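Long-range contacts in soluble lytic murein transglycosylase (Pseudomonas aeruginosa, PDB 5OHU), which cleaves cell-wall peptidoglycan as a lytic transglycosylase, contributing to both exolytic and endolytic turnover of the polymer: residues N391-I396 / W467-I472; I472-A477 / V619-K624. All coordinates share one frame; numbering follows the deposited sequence.

Contact 1 (N391-I396 / W467-I472); sequences NRPAHI and WDDLDI
Asn391 OD1 receives two successive backbone N-H groups at the start of the short helix 470-473. Leu470 N donates to Asn391 OD1 at 2.9 Å, from above the carbonyl plane of the amide rather than on a lone pair, and Asp471 N adds a weak bond to the same oxygen at 3.4 Å. With chi1 at 180°, the amide of Asn391 extends away from its own backbone N and runs antiparallel to the side chain of Leu470, whose CB lies 3.5 Å from Asn391 OD1. The other end of the amide, ND2, points nearly straight at Asp471 OD1 within the amide plane but above the carboxylate plane, the two groups being turned 59° apart. The 2.5 Å modelled between Asn391 ND2 and Asp471 OD1 is too short to be trusted, as is the equally short separation between Arg392 N and Asp468 O, although both lines are close to straight. One amide thus meets backbone and side chain of the same helical turn, and the two N-H groups donated to OD1 are consistent with its modelled orientation.

The helix has its own N-cap: Asp469 OD1 accepts from Ile472 N at 3.0 Å. The second oxygen of this buried carboxylate, Asp469 OD2, takes a hydrogen from a water 2.6 Å away, and the water accepts from Ala394 N at 3.0 Å, extending the contact along 391-396. Asp471 OD1 also forms a salt bridge with Lys624. Around this capped turn, Ala394 rests on Ile442 of helix 438-450, Ile472 packs against helix 454-463, and Leu470 touches Ile620 of helix 605-624.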
loop_
_atom_site.group_PDB
_atom_site.type_symbol
_atom_site.label_atom_id
_atom_site.label_comp_id
_atom_site.label_asym_id
_atom_site.label_seq_id
_atom_site.Cartn_x
_atom_site.Cartn_y
_atom_site.Cartn_z
ATOM N N ASN A 391 13.514 24.951 3.737
ATOM C CA ASN A 391 13.658 23.975 4.824
ATOM C C ASN A 391 13.218 24.640 6.127
ATOM O O ASN A 391 14.011 25.301 6.801
ATOM C CB ASN A 391 15.100 23.479 4.897
ATOM C CG ASN A 391 15.334 22.467 6.009
ATOM O OD1 ASN A 391 14.397 21.984 6.653
ATOM N ND2 ASN A 391 16.599 22.132 6.230
ATOM N N ARG A 392 11.952 24.435 6.492
ATOM C CA ARG A 392 11.295 25.177 7.570
ATOM C C ARG A 392 10.791 24.229 8.655
ATOM O O ARG A 392 9.713 23.626 8.506
ATOM C CB ARG A 392 10.147 26.008 6.984
ATOM C CG ARG A 392 9.052 26.489 7.939
ATOM C CD ARG A 392 9.555 27.405 9.046
ATOM N NE ARG A 392 8.443 27.904 9.854
ATOM C CZ ARG A 392 8.570 28.485 11.046
ATOM N NH1 ARG A 392 7.494 28.902 11.702
ATOM N NH2 ARG A 392 9.772 28.646 11.588
ATOM N N PRO A 393 11.537 24.041 9.745
ATOM C CA PRO A 393 11.002 23.274 10.878
ATOM C C PRO A 393 9.727 23.902 11.420
ATOM O O PRO A 393 9.638 25.117 11.610
ATOM C CB PRO A 393 12.131 23.328 11.913
ATOM C CG PRO A 393 13.362 23.593 11.117
ATOM C CD PRO A 393 12.930 24.456 9.967
ATOM N N ALA A 394 8.731 23.058 11.663
ATOM C CA ALA A 394 7.474 23.536 12.220
ATOM C C ALA A 394 7.697 24.109 13.615
ATOM O O ALA A 394 8.495 23.584 14.396
ATOM C CB ALA A 394 6.444 22.405 12.268
ATOM N N HIS A 395 7.012 25.210 13.922
ATOM C CA HIS A 395 7.069 25.720 15.282
ATOM C C HIS A 395 6.015 25.012 16.116
ATOM O O HIS A 395 4.832 24.980 15.756
ATOM C CB HIS A 395 6.850 27.223 15.380
ATOM C CG HIS A 395 6.325 27.641 16.717
ATOM N ND1 HIS A 395 4.992 27.890 16.961
ATOM C CD2 HIS A 395 6.950 27.760 17.913
ATOM C CE1 HIS A 395 4.827 28.213 18.233
ATOM N NE2 HIS A 395 6.000 28.137 18.834
ATOM N N ILE A 396 6.439 24.483 17.253
ATOM C CA ILE A 396 5.630 23.595 18.073
ATOM C C ILE A 396 5.271 24.333 19.356
ATOM O O ILE A 396 6.151 24.862 20.050
ATOM C CB ILE A 396 6.383 22.290 18.368
ATOM C CG1 ILE A 396 6.711 21.565 17.055
ATOM C CG2 ILE A 396 5.600 21.416 19.337
ATOM C CD1 ILE A 396 7.994 20.766 17.094
ATOM N N TRP A 467 5.302 19.311 4.888
ATOM C CA TRP A 467 6.372 18.985 3.962
ATOM C C TRP A 467 7.591 19.902 4.062
ATOM O O TRP A 467 8.640 19.562 3.502
ATOM C CB TRP A 467 5.824 19.015 2.540
ATOM C CG TRP A 467 4.589 18.193 2.373
ATOM C CD1 TRP A 467 3.352 18.640 2.030
ATOM C CD2 TRP A 467 4.471 16.769 2.536
ATOM N NE1 TRP A 467 2.469 17.588 1.960
ATOM C CE2 TRP A 467 3.131 16.428 2.264
ATOM C CE3 TRP A 467 5.369 15.751 2.881
ATOM C CZ2 TRP A 467 2.663 15.113 2.333
ATOM C CZ3 TRP A 467 4.904 14.437 2.938
ATOM C CH2 TRP A 467 3.564 14.135 2.671
ATOM N N ASP A 468 7.496 21.029 4.768
ATOM C CA ASP A 468 8.561 22.025 4.736
ATOM C C ASP A 468 9.740 21.694 5.642
ATOM O O ASP A 468 10.741 22.420 5.611
ATOM C CB ASP A 468 8.004 23.400 5.109
ATOM C CG ASP A 468 6.803 23.780 4.277
ATOM O OD1 ASP A 468 6.453 23.015 3.354
ATOM O OD2 ASP A 468 6.207 24.844 4.545
ATOM N N ASP A 469 9.673 20.632 6.438
ATOM C CA ASP A 469 10.795 20.272 7.303
ATOM C C ASP A 469 11.650 19.261 6.555
ATOM O O ASP A 469 11.376 18.058 6.570
ATOM C CB ASP A 469 10.323 19.724 8.645
ATOM C CG ASP A 469 11.453 19.618 9.661
ATOM O OD1 ASP A 469 12.598 19.317 9.258
ATOM O OD2 ASP A 469 11.196 19.833 10.867
ATOM N N LEU A 470 12.705 19.754 5.917
ATOM C CA LEU A 470 13.568 18.924 5.096
ATOM C C LEU A 470 14.684 18.263 5.890
ATOM O O LEU A 470 15.351 17.366 5.366
ATOM C CB LEU A 470 14.139 19.766 3.958
ATOM C CG LEU A 470 13.070 20.374 3.038
ATOM C CD1 LEU A 470 13.734 21.028 1.818
ATOM C CD2 LEU A 470 12.090 19.298 2.558
ATOM N N ASP A 471 14.905 18.683 7.136
ATOM C CA ASP A 471 15.811 17.940 8.001
ATOM C C ASP A 471 15.195 16.601 8.392
ATOM O O ASP A 471 15.842 15.552 8.291
ATOM C CB ASP A 471 16.162 18.773 9.235
ATOM C CG ASP A 471 17.173 19.881 8.926
ATOM O OD1 ASP A 471 17.344 20.222 7.732
ATOM O OD2 ASP A 471 17.791 20.412 9.875
ATOM N N ILE A 472 13.929 16.613 8.809
ATOM C CA ILE A 472 13.290 15.362 9.197
ATOM C C ILE A 472 13.000 14.513 7.972
ATOM O O ILE A 472 13.243 13.305 7.974
ATOM C CB ILE A 472 12.013 15.630 10.012
ATOM C CG1 ILE A 472 12.359 16.268 11.360
ATOM C CG2 ILE A 472 11.248 14.326 10.229
ATOM C CD1 ILE A 472 11.202 16.270 12.327
HETATM O O HOH W 1 9.065 20.150 12.409
#

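Contact 2 (I472-A477 / V619-K624); sequences IRFPMA and VIYGQK
Phe474 and Tyr621 meet because both first torsions, chi1 -62° and -83°, set CG beside the backbone N and opposite the carbonyl carbon, turning one ring from the chain after helix 470-473 and the other from the last turn of helix 605-624 toward each other in the buried interface. They form a T-shaped (edge-to-face) pair: the edge of Phe474 is directed at the face of Tyr621, with centroids 5.5 Å apart and planes at 84°. The closest ring atoms are Phe474 CD1 and Tyr621 CE2, at 3.8 Å. The residue before Tyr621 in the helix, Ile620, adds a CH-pi contact, its CG2 standing over one face of the Phe474 ring, 4.0 Å from the centroid.

Outside the segments, Tyr617 meets the Phe474 ring and Phe497 of helix 493-504 meets that of Tyr621, making an aromatic cluster between the helices. Met476, its chain bent at chi2 and chi3, curls back so that SD sits at the edge of the Tyr621 ring, near its plane, a Met-aromatic contact. Lys624 crosses Met476 at a slant, its CE lying 3.5 Å from Phe474 O, while NZ forms its salt bridge with Asp471 OD1. The buried hydroxyl of this cluster is not left to apolar neighbours: Tyr621 OH donates to Pro475 O at 2.9 Å, arriving in the carbonyl plane on a lone pair.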
loop_
_atom_site.group_PDB
_atom_site.type_symbol
_atom_site.label_atom_id
_atom_site.label_comp_id
_atom_site.label_asym_id
_atom_site.label_seq_id
_atom_site.Cartn_x
_atom_site.Cartn_y
_atom_site.Cartn_z
ATOM N N ILE A 472 13.929 16.613 8.809
ATOM C CA ILE A 472 13.290 15.362 9.197
ATOM C C ILE A 472 13.000 14.513 7.972
ATOM O O ILE A 472 13.243 13.305 7.974
ATOM C CB ILE A 472 12.013 15.630 10.012
ATOM C CG1 ILE A 472 12.359 16.268 11.360
ATOM C CG2 ILE A 472 11.248 14.326 10.229
ATOM C CD1 ILE A 472 11.202 16.270 12.327
ATOM N N ARG A 473 12.497 15.124 6.898
ATOM C CA ARG A 473 12.100 14.334 5.742
ATOM C C ARG A 473 13.291 13.755 4.990
ATOM O O ARG A 473 13.115 12.792 4.234
ATOM C CB ARG A 473 11.239 15.170 4.790
ATOM C CG ARG A 473 9.804 15.429 5.288
ATOM C CD ARG A 473 8.967 16.170 4.239
ATOM N NE ARG A 473 8.795 15.374 3.023
ATOM C CZ ARG A 473 8.789 15.877 1.793
ATOM N NH1 ARG A 473 8.956 17.179 1.615
ATOM N NH2 ARG A 473 8.632 15.071 0.741
ATOM N N PHE A 474 14.493 14.301 5.177
ATOM C CA PHE A 474 15.664 13.902 4.395
ATOM C C PHE A 474 16.886 13.761 5.301
ATOM O O PHE A 474 17.781 14.607 5.326
ATOM C CB PHE A 474 15.877 14.881 3.238
ATOM C CG PHE A 474 14.717 14.885 2.296
ATOM C CD1 PHE A 474 14.495 13.787 1.480
ATOM C CD2 PHE A 474 13.779 15.907 2.308
ATOM C CE1 PHE A 474 13.396 13.727 0.641
ATOM C CE2 PHE A 474 12.666 15.857 1.458
ATOM C CZ PHE A 474 12.475 14.760 0.634
ATOM N N PRO A 475 16.954 12.659 6.040
ATOM C CA PRO A 475 18.104 12.440 6.920
ATOM C C PRO A 475 19.403 12.280 6.142
ATOM O O PRO A 475 19.420 11.894 4.966
ATOM C CB PRO A 475 17.744 11.143 7.659
ATOM C CG PRO A 475 16.574 10.562 6.931
ATOM C CD PRO A 475 15.877 11.682 6.259
ATOM N N MET A 476 20.517 12.550 6.840
ATOM C CA MET A 476 21.853 12.513 6.250
ATOM C C MET A 476 22.766 11.507 6.935
ATOM O O MET A 476 23.989 11.676 6.901
ATOM C CB MET A 476 22.494 13.899 6.303
ATOM C CG MET A 476 21.724 14.971 5.562
ATOM S SD MET A 476 22.042 14.875 3.796
ATOM C CE MET A 476 23.743 15.422 3.718
ATOM N N ALA A 477 22.210 10.487 7.581
ATOM C CA ALA A 477 23.046 9.526 8.292
ATOM C C ALA A 477 23.952 8.773 7.322
ATOM O O ALA A 477 23.570 8.480 6.188
ATOM C CB ALA A 477 22.181 8.536 9.074
ATOM N N VAL A 619 16.845 15.938 -5.994
ATOM C CA VAL A 619 16.918 17.390 -6.047
ATOM C C VAL A 619 17.198 17.936 -4.661
ATOM O O VAL A 619 18.098 18.763 -4.463
ATOM C CB VAL A 619 15.623 17.988 -6.627
ATOM C CG1 VAL A 619 15.655 19.488 -6.495
ATOM C CG2 VAL A 619 15.462 17.612 -8.086
ATOM N N ILE A 620 16.432 17.470 -3.673
ATOM C CA ILE A 620 16.595 17.974 -2.314
ATOM C C ILE A 620 17.985 17.645 -1.798
ATOM O O ILE A 620 18.676 18.497 -1.228
ATOM C CB ILE A 620 15.498 17.400 -1.400
ATOM C CG1 ILE A 620 14.140 17.843 -1.924
ATOM C CG2 ILE A 620 15.672 17.883 0.032
ATOM C CD1 ILE A 620 14.050 19.333 -2.051
ATOM N N TYR A 621 18.419 16.397 -1.995
ATOM C CA TYR A 621 19.729 16.013 -1.497
ATOM C C TYR A 621 20.829 16.786 -2.207
ATOM O O TYR A 621 21.877 17.056 -1.607
ATOM C CB TYR A 621 19.924 14.506 -1.627
ATOM C CG TYR A 621 19.310 13.748 -0.474
ATOM C CD1 TYR A 621 19.757 13.956 0.825
ATOM C CD2 TYR A 621 18.267 12.841 -0.682
ATOM C CE1 TYR A 621 19.198 13.278 1.896
ATOM C CE2 TYR A 621 17.703 12.143 0.380
ATOM C CZ TYR A 621 18.174 12.371 1.674
ATOM O OH TYR A 621 17.632 11.689 2.749
ATOM N N GLY A 622 20.592 17.174 -3.467
ATOM C CA GLY A 622 21.545 18.022 -4.164
ATOM C C GLY A 622 21.797 19.328 -3.436
ATOM O O GLY A 622 22.944 19.759 -3.285
ATOM N N GLN A 623 20.727 19.969 -2.954
ATOM C CA GLN A 623 20.900 21.186 -2.166
ATOM C C GLN A 623 21.661 20.897 -0.878
ATOM O O GLN A 623 22.634 21.586 -0.554
ATOM C CB GLN A 623 19.546 21.827 -1.860
ATOM C CG GLN A 623 19.594 23.353 -1.772
ATOM C CD GLN A 623 19.859 24.010 -3.127
ATOM O OE1 GLN A 623 19.496 23.472 -4.173
ATOM N NE2 GLN A 623 20.500 25.175 -3.109
ATOM N N LYS A 624 21.241 19.865 -0.135
ATOM C CA LYS A 624 21.889 19.550 1.137
ATOM C C LYS A 624 23.345 19.166 0.942
ATOM O O LYS A 624 24.165 19.366 1.844
ATOM C CB LYS A 624 21.141 18.423 1.859
ATOM C CG LYS A 624 19.764 18.843 2.382
ATOM C CD LYS A 624 19.030 17.684 3.048
ATOM C CE LYS A 624 18.938 17.838 4.561
ATOM N NZ LYS A 624 18.191 19.086 4.945
#

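Contact 1 lies at the start of helix 470-473 and contact 2 in the chain that leaves it; they follow each other in sequence, sharing Ile472, with centres 12 Å apart. Contact 1, partly buried with some exposed residues, is polar: an amide, carboxylates, backbone N-H groups and a water hold a loop to the helix start. Contact 2 is buried and mainly aromatic and aliphatic, with one directed hydroxyl bond. Helix 605-624 connects them, since Lys624 lends its methylenes to contact 2 and its NZ to Asp471 of contact 1. A second bridge is a probable hydrogen bond from Arg473 NH1 back to Trp467 O, on the other side of Ile472 in the chain.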